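Local coordinates for NTF2-like Protein (Anabaena variabilis ATCC 29413, PDB 3DMC) that is of unknown function but adopts the NTF2-like fold of the SnoaL-like family, whose curved sheet and helices typically enclose a pocket, at residues E87-F92 and A110-V115. Residues are numbered along the deposited sequence; the frame is centred on the assembly and turned at random. Where two conformers were deposited one is given.
Sequences ETTVVF and AVSFDV
Phe92 and Val111 make the hydrogen-bonded pair at one end of this antiparallel ladder, Phe92 N reaching Val111 O at 2.9 Å with a nearly straight N-H...O angle of 176°. Val90 and Phe113 form the next such pair, and beyond the last bridge Val115 N still donates to Thr88 O at 2.8 Å, where the chain comes out of the turn after strand 75-85 and enters the sheet. The packing is dense on the face that carries Val90, Phe92, Val111 and Phe113, against helix 9-27. With CG anti to its carbonyl carbon (chi1 -64°), the Phe92 ring presents CE1 to Phe113 CD2 at 3.9 Å, the two planes inclined at 52°, and also stacks on Phe18. Val111 CG2 touches Phe92 CB at 4.1 Å.

The other face is more polar, with Val91 among Thr89, Ser112 and Asp114, and lies at the subunit interface. Thr89 OG1 donates to Asp114 OD1 over 2.8 Å, coming from above the carboxylate plane. Arg124 forms a salt bridge with that same oxygen, while OD2 pairs with Arg82 of the second subunit. Next along, Ser112 OG sits 3.3 Å from Thr89 CG2 and bonds both Arg124 and Glu93 of the second subunit. The solvent side is the Thr88 end, where the exposed side chain adds little and the backbone oxygen carries the contact. One face thus helps form the apolar core between sheet and helix, whereas the other places a carboxylate between two arginines, which would probably keep Asp114 ionised and tie this hairpin to its dimer partner.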
ATOM      1  N   GLU A  87      -1.410 -16.188  -0.824  1.00 12.32           N
ATOM      2  CA  GLU A  87      -0.898 -17.369  -0.106  1.00 13.82           C
ATOM      3  C   GLU A  87       0.089 -17.003   1.013  1.00 13.82           C
ATOM      4  O   GLU A  87       0.188 -17.719   1.995  1.00 13.86           O
ATOM      5  CB  GLU A  87      -0.235 -18.363  -1.051  1.00 15.97           C
ATOM      6  CG  GLU A  87      -1.175 -19.023  -2.007  1.00 21.53           C
ATOM      7  CD  GLU A  87      -0.510 -20.158  -2.761  1.00 34.60           C
ATOM      8  OE1 GLU A  87       0.736 -20.233  -2.720  1.00 41.90           O
ATOM      9  OE2 GLU A  87      -1.226 -20.973  -3.386  1.00 46.87           O
ATOM     10  N   THR A  88       0.786 -15.878   0.853  1.00 10.51           N
ATOM     11  CA  THR A  88       1.881 -15.499   1.747  1.00 10.69           C
ATOM     12  C   THR A  88       1.915 -14.071   2.302  1.00 11.12           C
ATOM     13  O   THR A  88       2.550 -13.832   3.286  1.00 16.25           O
ATOM     14  CB  THR A  88       3.279 -15.801   1.112  1.00 12.70           C
ATOM     15  OG1 THR A  88       3.503 -14.934   0.006  1.00 24.15           O
ATOM     16  CG2 THR A  88       3.326 -17.236   0.645  1.00 17.81           C
ATOM     17  N   THR A  89       1.142 -13.167   1.708  1.00 11.58           N
ATOM     18  CA  THR A  89       1.240 -11.738   1.976  1.00 10.87           C
ATOM     19  C   THR A  89      -0.120 -11.227   2.414  1.00  8.74           C
ATOM     20  O   THR A  89      -1.157 -11.633   1.875  1.00 10.36           O
ATOM     21  CB  THR A  89       1.674 -10.961   0.703  1.00 11.43           C
ATOM     22  OG1 THR A  89       2.933 -11.442   0.218  1.00 13.54           O
ATOM     23  CG2 THR A  89       1.814  -9.474   0.956  1.00 10.57           C
ATOM     24  N   VAL A  90      -0.083 -10.320   3.384  1.00  8.52           N
ATOM     25  CA  VAL A  90      -1.297  -9.606   3.825  1.00  9.16           C
ATOM     26  C   VAL A  90      -1.004  -8.126   3.863  1.00  8.69           C
ATOM     27  O   VAL A  90       0.072  -7.687   4.333  1.00  8.40           O
ATOM     28  CB  VAL A  90      -1.770 -10.048   5.219  1.00  9.61           C
ATOM     29  CG1 VAL A  90      -3.106  -9.432   5.487  1.00 12.40           C
ATOM     30  CG2 VAL A  90      -1.854 -11.606   5.298  1.00  8.87           C
ATOM     31  N   VAL A  91      -1.947  -7.352   3.344  1.00  8.13           N
ATOM     32  CA  VAL A  91      -1.817  -5.883   3.373  1.00  8.49           C
ATOM     33  C   VAL A  91      -2.984  -5.328   4.153  1.00  9.58           C
ATOM     34  O   VAL A  91      -4.136  -5.744   3.979  1.00  8.50           O
ATOM     35  CB  VAL A  91      -1.858  -5.229   1.952  1.00  9.15           C
ATOM     36  CG1 VAL A  91      -1.728  -3.683   2.011  1.00  8.68           C
ATOM     37  CG2 VAL A  91      -0.783  -5.794   1.019  1.00  5.92           C
ATOM     38  N   PHE A  92      -2.618  -4.416   5.035  1.00  9.72           N
ATOM     39  CA  PHE A  92      -3.519  -3.670   5.901  1.00  7.84           C
ATOM     40  C   PHE A  92      -3.499  -2.216   5.451  1.00  8.32           C
ATOM     41  O   PHE A  92      -2.478  -1.566   5.521  1.00 11.10           O
ATOM     42  CB  PHE A  92      -3.019  -3.776   7.349  1.00  9.55           C
ATOM     43  CG  PHE A  92      -3.041  -5.168   7.892  1.00  9.33           C
ATOM     44  CD1 PHE A  92      -1.929  -6.032   7.696  1.00  7.40           C
ATOM     45  CD2 PHE A  92      -4.136  -5.639   8.605  1.00 11.40           C
ATOM     46  CE1 PHE A  92      -1.951  -7.309   8.182  1.00 13.37           C
ATOM     47  CE2 PHE A  92      -4.142  -6.929   9.098  1.00 11.41           C
ATOM     48  CZ  PHE A  92      -3.062  -7.758   8.880  1.00 11.57           C
ATOM     49  N   ALA A 110      -0.436   1.960   4.263  1.00  8.93           N
ATOM     50  CA  ALA A 110      -0.557   0.561   3.951  1.00  6.93           C
ATOM     51  C   ALA A 110       0.702  -0.133   4.442  1.00  7.50           C
ATOM     52  O   ALA A 110       1.801   0.258   4.130  1.00  8.94           O
ATOM     53  CB  ALA A 110      -0.740   0.332   2.461  1.00  9.00           C
ATOM     54  N   VAL A 111       0.512  -1.138   5.273  0.50  6.88           N
ATOM     55  CA  VAL A 111       1.616  -2.020   5.633  0.50  8.45           C
ATOM     56  C   VAL A 111       1.315  -3.428   5.156  0.50  9.09           C
ATOM     57  O   VAL A 111       0.219  -3.968   5.333  0.50 10.53           O
ATOM     58  CB  VAL A 111       1.968  -2.019   7.139  0.50  8.88           C
ATOM     59  CG1 VAL A 111       2.276  -0.578   7.625  0.50  6.47           C
ATOM     60  CG2 VAL A 111       0.883  -2.705   7.979  0.50  8.01           C
ATOM     61  N   SER A 112       2.348  -3.998   4.561  1.00  9.11           N
ATOM     62  CA  SER A 112       2.314  -5.293   3.929  1.00  7.22           C
ATOM     63  C   SER A 112       3.254  -6.229   4.694  1.00  7.99           C
ATOM     64  O   SER A 112       4.387  -5.865   4.968  1.00  9.34           O
ATOM     65  CB  SER A 112       2.769  -5.140   2.468  1.00  8.15           C
ATOM     66  OG  SER A 112       2.707  -6.361   1.770  1.00  8.89           O
ATOM     67  N   PHE A 113       2.725  -7.373   5.110  1.00  6.85           N
ATOM     68  CA  PHE A 113       3.552  -8.416   5.761  1.00  6.63           C
ATOM     69  C   PHE A 113       3.654  -9.649   4.852  1.00  6.07           C
ATOM     70  O   PHE A 113       2.658 -10.052   4.219  1.00 11.14           O
ATOM     71  CB  PHE A 113       2.892  -8.947   7.077  1.00  9.40           C
ATOM     72  CG  PHE A 113       2.617  -7.911   8.144  1.00 11.65           C
ATOM     73  CD1 PHE A 113       3.322  -6.750   8.232  1.00 10.55           C
ATOM     74  CD2 PHE A 113       1.686  -8.184   9.155  1.00 14.26           C
ATOM     75  CE1 PHE A 113       3.077  -5.818   9.237  1.00 16.21           C
ATOM     76  CE2 PHE A 113       1.449  -7.274  10.148  1.00 15.69           C
ATOM     77  CZ  PHE A 113       2.161  -6.085  10.205  1.00 13.77           C
ATOM     78  N   ASP A 114       4.810 -10.316   4.868  1.00  9.49           N
ATOM     79  CA  ASP A 114       4.887 -11.715   4.421  1.00 11.17           C
ATOM     80  C   ASP A 114       4.899 -12.602   5.645  1.00 12.18           C
ATOM     81  O   ASP A 114       5.565 -12.298   6.644  1.00 13.26           O
ATOM     82  CB  ASP A 114       6.156 -11.990   3.619  1.00 10.65           C
ATOM     83  CG  ASP A 114       6.069 -11.504   2.207  1.00 13.48           C
ATOM     84  OD1 ASP A 114       5.137 -10.763   1.861  1.00 13.73           O
ATOM     85  OD2 ASP A 114       6.932 -11.906   1.404  1.00 18.82           O
ATOM     86  N   VAL A 115       4.201 -13.716   5.527  1.00 12.86           N
ATOM     87  CA  VAL A 115       4.138 -14.736   6.584  1.00 13.56           C
ATOM     88  C   VAL A 115       4.890 -15.993   6.205  1.00 14.12           C
ATOM     89  O   VAL A 115       4.806 -16.501   5.074  1.00 11.70           O
ATOM     90  CB  VAL A 115       2.681 -15.102   6.912  1.00 14.18           C
ATOM     91  CG1 VAL A 115       2.594 -16.278   7.902  1.00 11.69           C
ATOM     92  CG2 VAL A 115       1.940 -13.895   7.481  1.00 13.94           C
TER